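Peptidyl-prolyl cis-trans isomerase (Hirschia baltica, PDB 5EX2) probably catalyses the cis-trans isomerisation of peptide bonds preceding proline, as in other cyclophilins, and probably acts as a folding helper in the periplasm. Local coordinates at residues V35-A40 with S186-M191; F65-S70 with I203-E208; G84-L89 with S166-F171. All coordinates share one frame; numbering follows the deposited sequence. Where two conformers were deposited one is given.

From the N terminus, residues 35-40 open the longest loop, which interaction 1 closes when 186-191 returns beside them as a neighbouring strand of the barrel. Residues 65-70 begin before that loop is shut and find 203-208 after it, so interactions 1 and 2 cross along the chain. Interaction 3, joining 84-89 to 166-171, falls within both spans. Interaction 1 ties two adjacent barrel strands near the centre of the molecule, interaction 2 lays the loop before strand 212-218 along strand 63-69, and interaction 3 holds two surface loops together. Interaction 3 also reaches the others: Phe171 packs on Trp188 and Phe65, and Gln170 lies against His66.

Interaction 1: V35-A40 with S186-M191; sequences VYIELA and SSWGRM
The carbonyl oxygen of Arg190 is held from two neighbouring residues of the facing strand: Glu38 N donates a hydrogen bond of 2.8 Å to Arg190 O, and the CA-H of Ile37 approaches the same oxygen. This is antiparallel pairing of strands 33-39 and 187-191 in the wall of the closed cyclophilin barrel. Glu38 and Arg190 form the hydrogen-bonded pair, completed by Arg190 N donating to Glu38 O at 3.0 Å, while Ile37 with Met191 and Leu39 with Gly189 are non-hydrogen-bonded pairs. A third backbone bond, Ala40 N to Trp188 O, 2.9 Å, follows just past the end of strand 33-39. Trp188 and Gly189 together face Val156 on the next strand, a classic beta bulge. Glycine suits its place, since a side chain there would run into Ile37 CG2 and Glu38 O.

On the face carrying Glu38 and Arg190, the two side chains reach out without touching at their charged ends. A water spans them, donating to Glu38 OE1 at 2.8 Å and accepting from Arg190 NH2 in the guanidinium plane. Glu38 OE2 forms a salt bridge with Arg18, and Arg190 NH2 and NH1 also bond Ser261 and Gln258, so both carboxylate oxygens and both terminal guanidinium nitrogens have partners.

The other face is apolar. With CG set between its backbone N and carbonyl carbon (chi1 53°), Trp188 brings its six-membered ring to Leu39 and Ile37, whose CG2 lies near CZ3. Met191 lies alongside Ile37, pointing the same way, and its flexible thioether chain meets Val35 tightly, Val35 CG1 to Met191 CG 3.5 Å. Leu39 CD2 comes to the edge of the indole, near its plane, 3.3 Å from Trp188 CZ3.

Interaction 2: F65-S70 with I203-E208; sequences FHRVIS and IGEPPE
Ile69 and Glu205 cross obliquely, with CG1 and CD1 of the isoleucine against the carboxylate: Ile69 CG1 is 3.6 Å from Glu205 OE2, and CD1 sits near OE1. With its CG1 turned anti to its carbonyl carbon (chi1 -61°), Ile69 extends this longer branch to the glutamate, whose extended chain brings the carboxylate to meet it. A water donates to Glu205 OE2 and to Val68 O, 2.9 Å from each. Replacing Ile69 with an alanine removes everything beyond CB, CG1 and CD1 included, and would probably leave the carboxylate without its apolar flank, more able to swing away from that water.

Val68 O also accepts from Gly204 N, while Val68 N donates to Gly204 O at 2.9 Å in a nearly straight bond (171°). At Gly204 any CB would jam against the carbonyl oxygen of Ile203 and run into Pro207 CA. Beside this pair, Val68 CG1 rests on Ile203 CA, and Ile203 CD1 reaches Ser70 CB at 3.8 Å, small and branched groups fitting close to the backbone. Next along the loop, Pro206 follows a cis peptide bond, and its CA lies 3.2 Å from His66 O in a bent CA-H...O contact; Pro207 CD touches the same oxygen. The prolines, with no backbone N-H to donate, pack carbon atoms there.

Val68 and Gly204 thus form a single antiparallel bridge, extending the strand's pairing next to the classic beta bulge of His66 and Arg67, which face Gln75 within the cyclophilin barrel.

Interaction 3: G84-L89 with S166-F171; sequences GREPDL and SGKDQF
Lys168 holds CG anti to its backbone N (chi1 -175°) and bends only at chi3 (69°), a shape that lays its methylenes over Leu89 and then turns the amine toward Glu86 and Pro87. Leu89 answers with the same first torsion, directing its CG and CD2 into the lysine chain. The two side chains meet obliquely, Leu89 CD2 lying 3.8 Å from Lys168 CG, and the next methylene, Lys168 CD, passes 3.5 Å from Leu89 O. Leu89 CD2 also touches Asp169 CB at 3.9 Å. A leucine and the long aliphatic part of a lysine suit each other at a partly exposed site, where one can be covered while the other carries its amine on to Glu86 and the carbonyls.

The loop 84-89 follows helix 79-83, and Leu89 is backed by Gln50 and Val54 of helix 45-57. Asp169 is anchored to the start of helix 79-83, where its OD2 accepts from Ile79 N, while its backbone oxygen takes the hydroxyl of Tyr60.

At the lysine's end, Glu86 crosses at about a right angle, its OE1 4.1 Å from Lys168 NZ, beyond a salt bridge. One water fills in between, donating to Glu86 OE1 at 2.7 Å and accepting from Lys168 NZ at 3.0 Å. A second accepts from the same amine at 2.9 Å and donates to Pro87 O and Leu89 O, the carbonyls on either side of Asp88, the centre of an inverse gamma turn.

The link is therefore indirect: methylene packing sets the lysine's course, and waters relay the ammonium's hydrogen bonds to Glu86 and two carbonyls, so the attraction is probably weaker than in a direct salt bridge.

Interaction 1: V35-A40 with S186-M191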
loop_
_atom_site.group_PDB
_atom_site.type_symbol
_atom_site.label_atom_id
_atom_site.label_comp_id
_atom_site.label_asym_id
_atom_site.label_seq_id
_atom_site.Cartn_x
_atom_site.Cartn_y
_atom_site.Cartn_z
ATOM N N VAL A 35 -4.959 9.364 6.323
ATOM C CA VAL A 35 -4.595 8.333 5.381
ATOM C C VAL A 35 -4.577 7.019 6.163
ATOM O O VAL A 35 -3.871 6.894 7.162
ATOM C CB VAL A 35 -3.217 8.602 4.730
ATOM C CG1 VAL A 35 -2.882 7.524 3.725
ATOM C CG2 VAL A 35 -3.181 9.989 4.067
ATOM N N TYR A 36 -5.387 6.061 5.728
ATOM C CA TYR A 36 -5.394 4.732 6.312
ATOM C C TYR A 36 -4.614 3.809 5.395
ATOM O O TYR A 36 -4.980 3.653 4.234
ATOM C CB TYR A 36 -6.827 4.215 6.496
ATOM C CG TYR A 36 -7.648 5.008 7.492
ATOM C CD1 TYR A 36 -7.508 4.805 8.844
ATOM C CD2 TYR A 36 -8.577 5.941 7.060
ATOM C CE1 TYR A 36 -8.265 5.526 9.748
ATOM C CE2 TYR A 36 -9.339 6.656 7.951
ATOM C CZ TYR A 36 -9.169 6.446 9.284
ATOM O OH TYR A 36 -9.947 7.170 10.162
ATOM N N ILE A 37 -3.557 3.200 5.919
ATOM C CA ILE A 37 -2.686 2.352 5.117
ATOM C C ILE A 37 -2.811 0.906 5.580
ATOM O O ILE A 37 -2.692 0.621 6.778
ATOM C CB ILE A 37 -1.223 2.802 5.234
ATOM C CG1 ILE A 37 -1.075 4.203 4.655
ATOM C CG2 ILE A 37 -0.293 1.819 4.511
ATOM C CD1 ILE A 37 0.238 4.874 4.985
ATOM N N GLU A 38 -3.056 -0.006 4.645
ATOM C CA GLU A 38 -2.958 -1.429 4.940
ATOM C C GLU A 38 -1.556 -1.915 4.592
ATOM O O GLU A 38 -1.081 -1.753 3.472
ATOM C CB GLU A 38 -4.007 -2.280 4.196
ATOM C CG GLU A 38 -3.988 -3.711 4.722
ATOM C CD GLU A 38 -4.944 -4.671 4.044
ATOM O OE1 GLU A 38 -5.597 -4.306 3.048
ATOM O OE2 GLU A 38 -5.020 -5.817 4.534
ATOM N N LEU A 39 -0.920 -2.542 5.568
ATOM C CA LEU A 39 0.375 -3.172 5.386
ATOM C C LEU A 39 0.225 -4.491 4.639
ATOM O O LEU A 39 -0.782 -5.194 4.789
ATOM C CB LEU A 39 1.025 -3.440 6.731
ATOM C CG LEU A 39 1.147 -2.217 7.620
ATOM C CD1 LEU A 39 1.648 -2.607 9.010
ATOM C CD2 LEU A 39 2.063 -1.181 6.964
ATOM N N ALA A 40 1.244 -4.851 3.864
ATOM C CA ALA A 40 1.232 -6.055 3.047
ATOM C C ALA A 40 2.375 -6.999 3.428
ATOM O O ALA A 40 3.412 -7.023 2.755
ATOM C CB ALA A 40 1.334 -5.680 1.584
ATOM N N SER A 186 10.994 -0.747 -2.374
ATOM C CA SER A 186 10.255 -1.686 -1.549
ATOM C C SER A 186 8.854 -1.185 -1.238
ATOM O O SER A 186 8.640 -0.482 -0.268
ATOM C CB SER A 186 11.014 -1.949 -0.246
ATOM O OG SER A 186 12.342 -2.365 -0.484
ATOM N N SER A 187 7.888 -1.543 -2.066
ATOM C CA SER A 187 6.500 -1.226 -1.762
ATOM C C SER A 187 6.004 -2.151 -0.654
ATOM O O SER A 187 6.340 -3.327 -0.614
ATOM C CB SER A 187 5.636 -1.336 -3.017
ATOM O OG SER A 187 5.879 -2.560 -3.672
ATOM N N TRP A 188 5.229 -1.595 0.265
ATOM C CA TRP A 188 4.878 -2.330 1.479
ATOM C C TRP A 188 3.477 -2.107 1.981
ATOM O O TRP A 188 3.069 -2.764 2.928
ATOM C CB TRP A 188 5.843 -1.984 2.607
ATOM C CG TRP A 188 6.042 -0.510 2.931
ATOM C CD1 TRP A 188 7.087 0.284 2.528
ATOM C CD2 TRP A 188 5.219 0.324 3.770
ATOM N NE1 TRP A 188 6.949 1.544 3.041
ATOM C CE2 TRP A 188 5.813 1.601 3.802
ATOM C CE3 TRP A 188 4.034 0.125 4.481
ATOM C CZ2 TRP A 188 5.276 2.662 4.536
ATOM C CZ3 TRP A 188 3.495 1.198 5.200
ATOM C CH2 TRP A 188 4.117 2.438 5.213
ATOM N N GLY A 189 2.733 -1.208 1.360
ATOM C CA GLY A 189 1.379 -0.957 1.799
ATOM C C GLY A 189 0.560 -0.242 0.756
ATOM O O GLY A 189 1.032 0.036 -0.338
ATOM N N ARG A 190 -0.686 0.025 1.111
ATOM C CA ARG A 190 -1.618 0.666 0.223
ATOM C C ARG A 190 -2.570 1.559 0.999
ATOM O O ARG A 190 -3.026 1.165 2.054
ATOM C CB ARG A 190 -2.392 -0.402 -0.549
ATOM C CG ARG A 190 -3.288 0.158 -1.566
ATOM C CD ARG A 190 -3.980 -0.939 -2.311
ATOM N NE ARG A 190 -5.044 -1.604 -1.569
ATOM C CZ ARG A 190 -6.280 -1.137 -1.468
ATOM N NH1 ARG A 190 -6.597 0.036 -2.000
ATOM N NH2 ARG A 190 -7.203 -1.848 -0.841
ATOM N N MET A 191 -2.880 2.730 0.449
ATOM C CA MET A 191 -3.820 3.666 1.076
ATOM C C MET A 191 -5.243 3.238 0.796
ATOM O O MET A 191 -5.752 3.428 -0.307
ATOM C CB MET A 191 -3.582 5.088 0.554
ATOM C CG MET A 191 -2.192 5.617 0.895
ATOM S SD MET A 191 -1.878 7.288 0.330
ATOM C CE MET A 191 -1.167 6.999 -1.274
HETATM O O HOH W 1 -5.547 -4.027 0.224
#

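Interaction 2: F65-S70 with I203-E208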
loop_
_atom_site.group_PDB
_atom_site.type_symbol
_atom_site.label_atom_id
_atom_site.label_comp_id
_atom_site.label_asym_id
_atom_site.label_seq_id
_atom_site.Cartn_x
_atom_site.Cartn_y
_atom_site.Cartn_z
ATOM N N PHE A 65 6.315 16.331 5.088
ATOM C CA PHE A 65 6.307 15.820 3.723
ATOM C C PHE A 65 7.213 16.742 2.941
ATOM O O PHE A 65 6.783 17.735 2.347
ATOM C CB PHE A 65 4.895 15.762 3.164
ATOM C CG PHE A 65 4.109 14.663 3.756
ATOM C CD1 PHE A 65 4.266 13.374 3.290
ATOM C CD2 PHE A 65 3.249 14.890 4.808
ATOM C CE1 PHE A 65 3.566 12.329 3.857
ATOM C CE2 PHE A 65 2.548 13.847 5.377
ATOM C CZ PHE A 65 2.707 12.568 4.898
ATOM N N HIS A 66 8.498 16.420 2.984
ATOM C CA HIS A 66 9.538 17.344 2.545
ATOM C C HIS A 66 9.870 17.258 1.060
ATOM O O HIS A 66 10.587 18.109 0.551
ATOM C CB HIS A 66 10.811 17.108 3.354
ATOM C CG HIS A 66 11.448 15.787 3.077
ATOM N ND1 HIS A 66 11.066 14.620 3.705
ATOM C CD2 HIS A 66 12.408 15.438 2.187
ATOM C CE1 HIS A 66 11.778 13.612 3.229
ATOM N NE2 HIS A 66 12.597 14.081 2.307
ATOM N N ARG A 67 9.384 16.234 0.370
ATOM C CA ARG A 67 9.633 16.103 -1.063
ATOM C C ARG A 67 8.374 15.590 -1.728
ATOM O O ARG A 67 8.037 14.415 -1.605
ATOM C CB ARG A 67 10.813 15.159 -1.324
ATOM C CG ARG A 67 11.115 14.880 -2.797
ATOM C CD ARG A 67 12.099 13.719 -2.919
ATOM N NE ARG A 67 12.272 13.233 -4.291
ATOM C CZ ARG A 67 12.105 11.972 -4.687
ATOM N NH1 ARG A 67 11.752 11.024 -3.831
ATOM N NH2 ARG A 67 12.295 11.649 -5.963
ATOM N N VAL A 68 7.683 16.488 -2.415
ATOM C CA VAL A 68 6.384 16.187 -2.995
ATOM C C VAL A 68 6.397 16.636 -4.437
ATOM O O VAL A 68 6.666 17.808 -4.732
ATOM C CB VAL A 68 5.255 16.892 -2.224
ATOM C CG1 VAL A 68 3.905 16.584 -2.827
ATOM C CG2 VAL A 68 5.282 16.493 -0.764
ATOM N N ILE A 69 6.156 15.689 -5.335
ATOM C CA ILE A 69 6.272 15.937 -6.753
ATOM C C ILE A 69 4.936 15.611 -7.402
ATOM O O ILE A 69 4.430 14.483 -7.273
ATOM C CB ILE A 69 7.415 15.104 -7.357
ATOM C CG1 ILE A 69 8.743 15.488 -6.693
ATOM C CG2 ILE A 69 7.480 15.314 -8.850
ATOM C CD1 ILE A 69 9.923 14.643 -7.129
ATOM N N SER A 70 4.360 16.609 -8.057
ATOM C CA SER A 70 3.076 16.454 -8.708
ATOM C C SER A 70 3.137 15.340 -9.724
ATOM O O SER A 70 4.113 15.219 -10.463
ATOM C CB SER A 70 2.646 17.747 -9.392
ATOM O OG SER A 70 1.318 17.617 -9.870
ATOM N N ILE A 203 3.130 20.615 -2.738
ATOM C CA ILE A 203 4.191 20.295 -3.669
ATOM C C ILE A 203 5.436 21.104 -3.376
ATOM O O ILE A 203 5.341 22.287 -3.078
ATOM C CB ILE A 203 3.704 20.583 -5.115
ATOM C CG1 ILE A 203 2.604 19.600 -5.507
ATOM C CG2 ILE A 203 4.844 20.555 -6.142
ATOM C CD1 ILE A 203 1.682 20.118 -6.597
ATOM N N GLY A 204 6.602 20.475 -3.495
ATOM C CA GLY A 204 7.870 21.196 -3.408
ATOM C C GLY A 204 9.013 20.285 -3.015
ATOM O O GLY A 204 8.814 19.202 -2.459
ATOM N N GLU A 205 10.223 20.754 -3.281
ATOM C CA GLU A 205 11.428 19.960 -3.084
ATOM C C GLU A 205 12.544 20.804 -2.472
ATOM O O GLU A 205 13.578 21.028 -3.098
ATOM C CB GLU A 205 11.884 19.377 -4.418
ATOM C CG GLU A 205 10.784 18.624 -5.147
ATOM C CD GLU A 205 11.244 18.140 -6.497
ATOM O OE1 GLU A 205 12.265 17.432 -6.530
ATOM O OE2 GLU A 205 10.609 18.490 -7.515
ATOM N N PRO A 206 12.342 21.295 -1.241
ATOM C CA PRO A 206 11.151 21.102 -0.414
ATOM C C PRO A 206 10.119 22.208 -0.573
ATOM O O PRO A 206 10.431 23.270 -1.110
ATOM C CB PRO A 206 11.723 21.114 0.992
ATOM C CG PRO A 206 12.837 22.127 0.896
ATOM C CD PRO A 206 13.417 21.967 -0.490
ATOM N N PRO A 207 8.888 21.961 -0.111
ATOM C CA PRO A 207 7.939 23.068 0.001
ATOM C C PRO A 207 8.481 24.113 0.950
ATOM O O PRO A 207 9.271 23.779 1.827
ATOM C CB PRO A 207 6.680 22.412 0.582
ATOM C CG PRO A 207 6.865 20.916 0.384
ATOM C CD PRO A 207 8.355 20.721 0.475
ATOM N N GLU A 208 8.076 25.355 0.763
ATOM C CA GLU A 208 8.386 26.393 1.732
ATOM C C GLU A 208 7.810 26.048 3.090
ATOM O O GLU A 208 8.465 26.221 4.111
ATOM C CB GLU A 208 7.845 27.754 1.283
ATOM C CG GLU A 208 8.415 28.235 -0.023
ATOM C CD GLU A 208 9.904 28.460 0.058
ATOM O OE1 GLU A 208 10.625 28.034 -0.871
ATOM O OE2 GLU A 208 10.350 29.067 1.053
HETATM O O HOH W 2 7.857 19.239 -6.895
#

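Interaction 3: G84-L89 with S166-F171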
loop_
_atom_site.group_PDB
_atom_site.type_symbol
_atom_site.label_atom_id
_atom_site.label_comp_id
_atom_site.label_asym_id
_atom_site.label_seq_id
_atom_site.Cartn_x
_atom_site.Cartn_y
_atom_site.Cartn_z
ATOM N N GLY A 84 15.896 16.206 15.417
ATOM C CA GLY A 84 17.039 17.036 15.744
ATOM C C GLY A 84 18.277 16.210 16.019
ATOM O O GLY A 84 19.342 16.757 16.275
ATOM N N ARG A 85 18.141 14.891 15.929
ATOM C CA ARG A 85 19.256 13.976 16.106
ATOM C C ARG A 85 18.963 12.738 15.290
ATOM O O ARG A 85 17.823 12.513 14.889
ATOM C CB ARG A 85 19.458 13.649 17.585
ATOM C CG ARG A 85 18.240 13.077 18.277
ATOM C CD ARG A 85 18.556 12.699 19.719
ATOM N NE ARG A 85 17.436 12.034 20.372
ATOM C CZ ARG A 85 17.095 10.766 20.157
ATOM N NH1 ARG A 85 17.783 10.014 19.297
ATOM N NH2 ARG A 85 16.053 10.248 20.791
ATOM N N GLU A 86 19.996 11.956 15.012
ATOM C CA GLU A 86 19.804 10.726 14.277
ATOM C C GLU A 86 19.038 9.767 15.175
ATOM O O GLU A 86 19.409 9.571 16.334
ATOM C CB GLU A 86 21.143 10.135 13.842
ATOM C CG GLU A 86 21.859 10.985 12.799
ATOM C CD GLU A 86 21.065 11.106 11.508
ATOM O OE1 GLU A 86 20.349 10.141 11.156
ATOM O OE2 GLU A 86 21.149 12.172 10.857
ATOM N N PRO A 87 17.965 9.172 14.653
ATOM C CA PRO A 87 17.235 8.250 15.517
ATOM C C PRO A 87 17.974 6.944 15.710
ATOM O O PRO A 87 18.802 6.553 14.882
ATOM C CB PRO A 87 15.931 8.028 14.767
ATOM C CG PRO A 87 16.290 8.208 13.334
ATOM C CD PRO A 87 17.337 9.297 13.327
ATOM N N ASP A 88 17.657 6.271 16.805
ATOM C CA ASP A 88 18.135 4.924 17.034
ATOM C C ASP A 88 17.344 3.938 16.171
ATOM O O ASP A 88 16.346 3.357 16.609
ATOM C CB ASP A 88 18.007 4.567 18.508
ATOM C CG ASP A 88 18.453 3.156 18.803
ATOM O OD1 ASP A 88 19.103 2.529 17.931
ATOM O OD2 ASP A 88 18.158 2.668 19.914
ATOM N N LEU A 89 17.780 3.761 14.929
ATOM C CA LEU A 89 16.994 3.011 13.964
ATOM C C LEU A 89 17.916 2.461 12.890
ATOM O O LEU A 89 18.743 3.201 12.359
ATOM C CB LEU A 89 15.924 3.912 13.355
ATOM C CG LEU A 89 14.928 3.266 12.412
ATOM C CD1 LEU A 89 14.135 2.183 13.124
ATOM C CD2 LEU A 89 14.016 4.355 11.891
ATOM N N SER A 166 19.337 0.909 1.866
ATOM C CA SER A 166 19.367 2.121 2.680
ATOM C C SER A 166 17.990 2.560 3.183
ATOM O O SER A 166 17.881 3.559 3.895
ATOM C CB SER A 166 20.009 3.256 1.885
ATOM O OG SER A 166 19.245 3.573 0.738
ATOM N N GLY A 167 16.942 1.819 2.848
ATOM C CA GLY A 167 15.620 2.139 3.360
ATOM C C GLY A 167 15.643 2.076 4.870
ATOM O O GLY A 167 16.320 1.231 5.448
ATOM N N LYS A 168 14.941 2.994 5.527
ATOM C CA LYS A 168 14.993 3.060 6.986
ATOM C C LYS A 168 13.712 3.613 7.568
ATOM O O LYS A 168 12.962 2.883 8.212
ATOM C CB LYS A 168 16.181 3.905 7.445
ATOM C CG LYS A 168 16.346 3.914 8.959
ATOM C CD LYS A 168 17.631 4.594 9.393
ATOM C CE LYS A 168 17.601 6.085 9.147
ATOM N NZ LYS A 168 18.929 6.686 9.470
ATOM N N ASP A 169 13.471 4.906 7.356
ATOM C CA ASP A 169 12.279 5.572 7.896
ATOM C C ASP A 169 11.464 6.296 6.832
ATOM O O ASP A 169 10.246 6.267 6.843
ATOM C CB ASP A 169 12.666 6.555 9.008
ATOM C CG ASP A 169 13.791 7.498 8.628
ATOM O OD1 ASP A 169 14.402 7.380 7.541
ATOM O OD2 ASP A 169 14.072 8.376 9.467
ATOM N N GLN A 170 12.136 6.929 5.881
ATOM C CA GLN A 170 11.430 7.709 4.877
ATOM C C GLN A 170 10.618 6.824 3.968
ATOM O O GLN A 170 11.083 5.767 3.537
ATOM C CB GLN A 170 12.407 8.543 4.053
ATOM C CG GLN A 170 13.111 9.586 4.880
ATOM C CD GLN A 170 13.985 10.490 4.066
ATOM O OE1 GLN A 170 13.535 11.093 3.095
ATOM N NE2 GLN A 170 15.246 10.600 4.459
ATOM N N PHE A 171 9.413 7.282 3.655
ATOM C CA PHE A 171 8.455 6.531 2.858
ATOM C C PHE A 171 7.868 7.445 1.803
ATOM O O PHE A 171 7.990 8.672 1.895
ATOM C CB PHE A 171 7.328 5.995 3.731
ATOM C CG PHE A 171 6.580 7.081 4.418
ATOM C CD1 PHE A 171 6.982 7.545 5.650
ATOM C CD2 PHE A 171 5.510 7.688 3.788
ATOM C CE1 PHE A 171 6.313 8.596 6.258
ATOM C CE2 PHE A 171 4.839 8.732 4.383
ATOM C CZ PHE A 171 5.244 9.191 5.621
HETATM O O HOH W 3 18.650 9.624 9.148
HETATM O O HOH W 4 19.116 6.127 12.349
#